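Local coordinates for protein terminase, large subunit (Enterobacteria phage P22, PDB 4DKW) that powers the ATP-driven packaging of viral DNA into empty capsids and, through the nuclease domain described here, cuts the genome to start and end packaging, at residues F8-E12 against E13-C17; F20-P23 against D24-V28. All blocks are in the same frame, centred on the assembly; numbering follows the deposited sequence.

In the fold
From the N terminus, the chain leaves the short strand 5-6 and reaches contact 1, where residues 8-12 run straight into 13-17. There a loop tightens into the short helix 12-15 and passes into strand 16-17, which pairs in parallel with strand 141-144. A few residues later contact 2 begins: 20-23 turns into 24-28 and opens strand 27-33, a central strand of the same mixed sheet. The two contacts are local turns in series, their centres about 22 Å apart; neither encloses nor crosses the other. Contact 1 ties the entry segment to helices 125-137 and 148-156, contact 2 to strand 40-48 and the C-terminal helix 189-193.

Contact 1 (F8-E12 against E13-C17); sequences FQIPE and ETIKC
The carbonyl oxygen of Pro11 is gripped twice by Thr14. The hydroxyl OG1 of Thr14 gives its proton to Pro11 O at 2.6 Å, lying in the carbonyl plane, while the backbone N of Thr14 reaches the same Pro11 O at 2.9 Å from above that plane. The hydroxyl reaches back to Pro11 O because chi1 (67°) places OG1 between the backbone N and carbonyl carbon of Thr14. Its methyl CG2 then lies 3.7 Å from Pro11 CB, so one small branched residue meets a polar and an apolar surface at once; proline, lacking an N-H, suits the entry to such a turn. One residue on, Ile15 N bonds to Glu12 O at 3.1 Å, and Lys16 N adds a weak bond to the same oxygen. On the buried side Ile10 CG2 meets Ile15 CG2 at 4.1 Å, the two side chains crossing at about a right angle.

Glu12 and Lys16 run side by side in the same direction, and a long salt bridge joins Glu12 OE2 to Lys16 NZ at 3.7 Å; Glu13 makes a second long one to that ammonium. Arg155, the stronger partner of Glu12, joins this charge network from helix 148-156, where Lys16 also meets the ring of Phe151. Ile10 packs against helix 125-137. The successive i to i+3 bonds from Thr14 N and Ile15 N mark a short, weakly bonded helical turn, here delivering the chain to an edge strand of the RNase H-like nuclease sheet.

Contact 2 (F20-P23 against D24-V28); sequences FECP and DHFYV
Pro23 lies against one face of the Phe26 ring, and Phe20, Cys22 and His25 gather round the pair. Its CD stands 3.6 Å from the centroid of the Phe26 ring, only 15° off the normal, a CH-pi contact in which the slightly positive hydrogens next to the proline nitrogen meet the aromatic cloud. CG of Pro23 also lies over the same face, 3.7 Å from Phe26 CE1. The first torsion of Phe26, with CG anti to the carbonyl carbon (chi1 -80°), lays the ring back over the proline. The backbone agrees: Phe26 N bonds to Pro23 O at 3.1 Å, closing a type I beta turn with Asp24 and His25 at its two corners.

The other rings approach differently. Phe20 and Phe26 cross at about a right angle, with Phe26 CE2 near the plane of the Phe20 ring and 3.9 Å from Phe20 CE1. His25 brings its imidazole edge to the proline, NE2 lying 3.2 Å from Pro23 CB, while one of its faces is turned to Phe26 CD1. Cys22 has its sulfur on the inner side: SG is 3.6 Å from Phe26 CB and 4.1 Å from Val28 CG2, approaching the ring obliquely. A small, polarisable thiol fits well between an aromatic and a branched side chain in this buried position.

Beyond the turn, Phe20 packs edge-to-face with Trp46 and Tyr55 of neighbouring strands, and Asp24 forms a salt bridge with Lys194. Strand 27-33 thus starts between strand 40-48, against which Cys22 and Val28 also pack, and the C-terminal region, where strand 187-188 pairs antiparallel with it and helix 189-193 touches Cys22, Asp24 and Val28.

Contact 1 (F8-E12 against E13-C17)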
ATOM      1  N   PHE A   8       4.158 -13.267   7.897  1.00 31.86           N
ATOM      2  CA  PHE A   8       3.861 -13.976   6.651  1.00 30.62           C
ATOM      3  C   PHE A   8       4.842 -15.142   6.458  1.00 35.98           C
ATOM      4  O   PHE A   8       5.921 -14.981   5.884  1.00 37.95           O
ATOM      5  CB  PHE A   8       3.915 -13.022   5.446  1.00 28.78           C
ATOM      6  CG  PHE A   8       2.940 -11.863   5.528  1.00 28.67           C
ATOM      7  CD1 PHE A   8       1.566 -12.081   5.478  1.00 27.50           C
ATOM      8  CD2 PHE A   8       3.400 -10.555   5.630  1.00 27.72           C
ATOM      9  CE1 PHE A   8       0.674 -11.027   5.553  1.00 26.89           C
ATOM     10  CE2 PHE A   8       2.510  -9.496   5.695  1.00 27.12           C
ATOM     11  CZ  PHE A   8       1.146  -9.735   5.661  1.00 26.71           C
ATOM     12  N   GLN A   9       4.480 -16.318   6.957  1.00 36.47           N
ATOM     13  CA  GLN A   9       5.329 -17.491   6.783  1.00 41.88           C
ATOM     14  C   GLN A   9       5.013 -18.196   5.470  1.00 46.54           C
ATOM     15  O   GLN A   9       4.515 -19.324   5.442  1.00 47.36           O
ATOM     16  CB  GLN A   9       5.218 -18.439   7.973  1.00 45.79           C
ATOM     17  CG  GLN A   9       6.021 -17.962   9.164  1.00 57.54           C
ATOM     18  CD  GLN A   9       5.970 -18.916  10.330  1.00 66.99           C
ATOM     19  OE1 GLN A   9       5.131 -19.812  10.372  1.00 69.91           O
ATOM     20  NE2 GLN A   9       6.870 -18.727  11.292  1.00 73.85           N
ATOM     21  N   ILE A  10       5.326 -17.498   4.386  1.00 43.58           N
ATOM     22  CA  ILE A  10       4.977 -17.902   3.043  1.00 42.03           C
ATOM     23  C   ILE A  10       6.228 -17.693   2.201  1.00 44.86           C
ATOM     24  O   ILE A  10       6.897 -16.668   2.327  1.00 45.54           O
ATOM     25  CB  ILE A  10       3.787 -17.052   2.523  1.00 31.12           C
ATOM     26  CG1 ILE A  10       2.579 -17.222   3.451  1.00 29.97           C
ATOM     27  CG2 ILE A  10       3.422 -17.428   1.103  1.00 33.65           C
ATOM     28  CD1 ILE A  10       1.399 -16.378   3.102  1.00 28.87           C
ATOM     29  N   PRO A  11       6.578 -18.682   1.367  1.00 44.99           N
ATOM     30  CA  PRO A  11       7.719 -18.518   0.457  1.00 46.11           C
ATOM     31  C   PRO A  11       7.508 -17.330  -0.482  1.00 39.50           C
ATOM     32  O   PRO A  11       6.484 -17.292  -1.165  1.00 44.05           O
ATOM     33  CB  PRO A  11       7.718 -19.830  -0.341  1.00 48.06           C
ATOM     34  CG  PRO A  11       6.997 -20.806   0.535  1.00 43.88           C
ATOM     35  CD  PRO A  11       5.964 -20.017   1.264  1.00 40.54           C
ATOM     36  N   GLU A  12       8.453 -16.390  -0.504  1.00 32.95           N
ATOM     37  CA  GLU A  12       8.402 -15.221  -1.398  1.00 32.11           C
ATOM     38  C   GLU A  12       8.058 -15.549  -2.838  1.00 31.72           C
ATOM     39  O   GLU A  12       7.345 -14.810  -3.506  1.00 29.57           O
ATOM     40  CB  GLU A  12       9.755 -14.540  -1.443  1.00 34.68           C
ATOM     41  CG  GLU A  12      10.147 -13.890  -0.184  1.00 38.16           C
ATOM     42  CD  GLU A  12      11.515 -13.288  -0.304  1.00 40.91           C
ATOM     43  OE1 GLU A  12      12.229 -13.299   0.710  1.00 50.48           O
ATOM     44  OE2 GLU A  12      11.878 -12.810  -1.408  1.00 35.55           O
ATOM     45  N   GLU A  13       8.593 -16.660  -3.318  1.00 35.82           N
ATOM     46  CA  GLU A  13       8.432 -17.028  -4.707  1.00 34.91           C
ATOM     47  C   GLU A  13       6.995 -17.392  -5.054  1.00 36.65           C
ATOM     48  O   GLU A  13       6.593 -17.267  -6.211  1.00 38.75           O
ATOM     49  CB  GLU A  13       9.423 -18.148  -5.078  1.00 34.38           C
ATOM     50  CG  GLU A  13      10.081 -17.965  -6.489  1.00 51.97           C
ATOM     51  CD  GLU A  13      10.988 -16.716  -6.585  1.00 60.97           C
ATOM     52  OE1 GLU A  13      10.819 -15.743  -5.814  1.00 74.53           O
ATOM     53  OE2 GLU A  13      11.861 -16.694  -7.470  1.00 64.01           O
ATOM     54  N   THR A  14       6.219 -17.806  -4.051  1.00 31.01           N
ATOM     55  CA  THR A  14       4.805 -18.094  -4.272  1.00 38.76           C
ATOM     56  C   THR A  14       3.979 -16.829  -4.529  1.00 36.71           C
ATOM     57  O   THR A  14       2.959 -16.881  -5.214  1.00 42.47           O
ATOM     58  CB  THR A  14       4.185 -18.921  -3.119  1.00 41.75           C
ATOM     59  OG1 THR A  14       4.157 -18.144  -1.922  1.00 48.15           O
ATOM     60  CG2 THR A  14       4.996 -20.175  -2.869  1.00 38.72           C
ATOM     61  N   ILE A  15       4.427 -15.686  -4.016  1.00 34.70           N
ATOM     62  CA  ILE A  15       3.688 -14.439  -4.246  1.00 27.12           C
ATOM     63  C   ILE A  15       4.326 -13.504  -5.287  1.00 26.77           C
ATOM     64  O   ILE A  15       3.745 -12.484  -5.650  1.00 34.80           O
ATOM     65  CB  ILE A  15       3.370 -13.688  -2.919  1.00 28.46           C
ATOM     66  CG1 ILE A  15       4.604 -13.015  -2.323  1.00 37.18           C
ATOM     67  CG2 ILE A  15       2.771 -14.639  -1.879  1.00 27.16           C
ATOM     68  CD1 ILE A  15       4.302 -12.307  -1.018  1.00 34.04           C
ATOM     69  N   LYS A  16       5.504 -13.868  -5.780  1.00 27.61           N
ATOM     70  CA  LYS A  16       6.235 -13.055  -6.752  1.00 27.84           C
ATOM     71  C   LYS A  16       5.722 -13.374  -8.166  1.00 30.06           C
ATOM     72  O   LYS A  16       5.374 -14.512  -8.447  1.00 32.87           O
ATOM     73  CB  LYS A  16       7.746 -13.327  -6.589  1.00 28.70           C
ATOM     74  CG  LYS A  16       8.696 -12.326  -7.245  1.00 42.43           C
ATOM     75  CD  LYS A  16      10.172 -12.600  -6.885  1.00 37.88           C
ATOM     76  CE  LYS A  16      10.450 -12.404  -5.388  1.00 43.11           C
ATOM     77  NZ  LYS A  16      11.904 -12.393  -5.044  1.00 42.12           N
ATOM     78  N   CYS A  17       5.636 -12.374  -9.044  1.00 26.69           N
ATOM     79  CA  CYS A  17       5.271 -12.629 -10.443  1.00 26.66           C
ATOM     80  C   CYS A  17       6.050 -11.733 -11.394  1.00 26.66           C
ATOM     81  O   CYS A  17       6.566 -10.701 -10.975  1.00 26.42           O
ATOM     82  CB  CYS A  17       3.756 -12.460 -10.668  1.00 25.72           C
ATOM     83  SG  CYS A  17       3.135 -10.759 -10.664  1.00 31.21           S
TER

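Contact 2 (F20-P23 against D24-V28)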
ATOM      1  N   PHE A  20       3.737  -7.271 -16.119  1.00 27.00           N
ATOM      2  CA  PHE A  20       2.984  -7.296 -17.357  1.00 23.38           C
ATOM      3  C   PHE A  20       2.284  -5.958 -17.451  1.00 30.34           C
ATOM      4  O   PHE A  20       2.268  -5.192 -16.476  1.00 27.16           O
ATOM      5  CB  PHE A  20       1.963  -8.450 -17.357  1.00 28.49           C
ATOM      6  CG  PHE A  20       1.017  -8.448 -16.164  1.00 26.19           C
ATOM      7  CD1 PHE A  20      -0.218  -7.798 -16.228  1.00 22.11           C
ATOM      8  CD2 PHE A  20       1.358  -9.113 -14.990  1.00 23.12           C
ATOM      9  CE1 PHE A  20      -1.077  -7.790 -15.151  1.00 21.75           C
ATOM     10  CE2 PHE A  20       0.497  -9.114 -13.896  1.00 22.71           C
ATOM     11  CZ  PHE A  20      -0.723  -8.447 -13.978  1.00 22.79           C
ATOM     12  N   GLU A  21       1.718  -5.658 -18.613  1.00 32.20           N
ATOM     13  CA  GLU A  21       0.942  -4.431 -18.769  1.00 32.95           C
ATOM     14  C   GLU A  21      -0.486  -4.606 -18.265  1.00 27.90           C
ATOM     15  O   GLU A  21      -1.116  -5.646 -18.481  1.00 28.63           O
ATOM     16  CB  GLU A  21       0.929  -3.979 -20.226  1.00 41.63           C
ATOM     17  CG  GLU A  21       2.216  -3.337 -20.685  1.00 60.53           C
ATOM     18  CD  GLU A  21       2.082  -2.768 -22.078  1.00 89.46           C
ATOM     19  OE1 GLU A  21       0.929  -2.599 -22.541  1.00 92.01           O
ATOM     20  OE2 GLU A  21       3.126  -2.494 -22.711  1.00104.12           O
ATOM     21  N   CYS A  22      -0.997  -3.577 -17.597  1.00 23.21           N
ATOM     22  CA  CYS A  22      -2.341  -3.636 -17.027  1.00 29.27           C
ATOM     23  C   CYS A  22      -3.432  -3.764 -18.094  1.00 32.39           C
ATOM     24  O   CYS A  22      -3.589  -2.875 -18.938  1.00 34.83           O
ATOM     25  CB  CYS A  22      -2.613  -2.392 -16.177  1.00 20.16           C
ATOM     26  SG  CYS A  22      -4.113  -2.530 -15.218  1.00 30.77           S
ATOM     27  N   PRO A  23      -4.195  -4.871 -18.058  1.00 32.07           N
ATOM     28  CA  PRO A  23      -5.346  -5.002 -18.959  1.00 28.06           C
ATOM     29  C   PRO A  23      -6.385  -3.904 -18.680  1.00 31.15           C
ATOM     30  O   PRO A  23      -6.496  -3.418 -17.551  1.00 33.49           O
ATOM     31  CB  PRO A  23      -5.910  -6.385 -18.605  1.00 22.95           C
ATOM     32  CG  PRO A  23      -4.761  -7.124 -17.996  1.00 21.14           C
ATOM     33  CD  PRO A  23      -3.990  -6.080 -17.241  1.00 24.02           C
ATOM     34  N   ASP A  24      -7.122  -3.526 -19.716  1.00 32.88           N
ATOM     35  CA  ASP A  24      -8.138  -2.483 -19.642  1.00 28.28           C
ATOM     36  C   ASP A  24      -9.169  -2.675 -18.532  1.00 25.98           C
ATOM     37  O   ASP A  24      -9.679  -1.708 -17.974  1.00 31.54           O
ATOM     38  CB  ASP A  24      -8.881  -2.406 -20.980  1.00 38.77           C
ATOM     39  CG  ASP A  24      -8.270  -1.400 -21.928  1.00 48.39           C
ATOM     40  OD1 ASP A  24      -7.224  -0.816 -21.577  1.00 48.99           O
ATOM     41  OD2 ASP A  24      -8.842  -1.194 -23.023  1.00 53.72           O
ATOM     42  N   HIS A  25      -9.492  -3.921 -18.231  1.00 24.06           N
ATOM     43  CA  HIS A  25     -10.575  -4.239 -17.317  1.00 23.96           C
ATOM     44  C   HIS A  25     -10.104  -4.428 -15.877  1.00 21.25           C
ATOM     45  O   HIS A  25     -10.918  -4.705 -15.004  1.00 25.12           O
ATOM     46  CB  HIS A  25     -11.289  -5.519 -17.778  1.00 29.33           C
ATOM     47  CG  HIS A  25     -10.351  -6.658 -18.039  1.00 32.73           C
ATOM     48  ND1 HIS A  25     -10.682  -7.980 -17.893  1.00 31.40           N
ATOM     49  CD2 HIS A  25      -9.091  -6.670 -18.428  1.00 32.81           C
ATOM     50  CE1 HIS A  25      -9.655  -8.739 -18.179  1.00 33.65           C
ATOM     51  NE2 HIS A  25      -8.661  -7.979 -18.504  1.00 37.93           N
ATOM     52  N   PHE A  26      -8.806  -4.294 -15.624  1.00 23.45           N
ATOM     53  CA  PHE A  26      -8.308  -4.363 -14.245  1.00 24.57           C
ATOM     54  C   PHE A  26      -8.591  -3.038 -13.589  1.00 21.29           C
ATOM     55  O   PHE A  26      -8.672  -2.028 -14.269  1.00 21.55           O
ATOM     56  CB  PHE A  26      -6.799  -4.628 -14.166  1.00 22.11           C
ATOM     57  CG  PHE A  26      -6.406  -6.074 -14.357  1.00 21.52           C
ATOM     58  CD1 PHE A  26      -7.269  -6.977 -14.962  1.00 23.58           C
ATOM     59  CD2 PHE A  26      -5.164  -6.520 -13.936  1.00 20.61           C
ATOM     60  CE1 PHE A  26      -6.895  -8.286 -15.142  1.00 22.09           C
ATOM     61  CE2 PHE A  26      -4.789  -7.830 -14.116  1.00 23.48           C
ATOM     62  CZ  PHE A  26      -5.653  -8.715 -14.712  1.00 23.81           C
ATOM     63  N   TYR A  27      -8.742  -3.051 -12.269  1.00 20.54           N
ATOM     64  CA  TYR A  27      -8.898  -1.822 -11.506  1.00 21.17           C
ATOM     65  C   TYR A  27      -7.574  -1.392 -10.874  1.00 21.38           C
ATOM     66  O   TYR A  27      -6.716  -2.226 -10.577  1.00 24.27           O
ATOM     67  CB  TYR A  27      -9.978  -1.993 -10.444  1.00 20.73           C
ATOM     68  CG  TYR A  27     -11.356  -2.053 -11.045  1.00 22.77           C
ATOM     69  CD1 TYR A  27     -12.253  -1.009 -10.865  1.00 23.36           C
ATOM     70  CD2 TYR A  27     -11.752  -3.137 -11.819  1.00 19.81           C
ATOM     71  CE1 TYR A  27     -13.510  -1.051 -11.415  1.00 23.62           C
ATOM     72  CE2 TYR A  27     -13.008  -3.189 -12.378  1.00 21.13           C
ATOM     73  CZ  TYR A  27     -13.886  -2.148 -12.174  1.00 26.72           C
ATOM     74  OH  TYR A  27     -15.149  -2.187 -12.721  1.00 27.55           O
ATOM     75  N   VAL A  28      -7.412  -0.086 -10.689  1.00 22.24           N
ATOM     76  CA  VAL A  28      -6.141   0.486 -10.251  1.00 21.44           C
ATOM     77  C   VAL A  28      -6.350   1.441  -9.080  1.00 21.04           C
ATOM     78  O   VAL A  28      -7.245   2.280  -9.112  1.00 24.97           O
ATOM     79  CB  VAL A  28      -5.441   1.264 -11.403  1.00 27.30           C
ATOM     80  CG1 VAL A  28      -4.095   1.807 -10.940  1.00 23.34           C
ATOM     81  CG2 VAL A  28      -5.265   0.380 -12.642  1.00 26.38           C
TER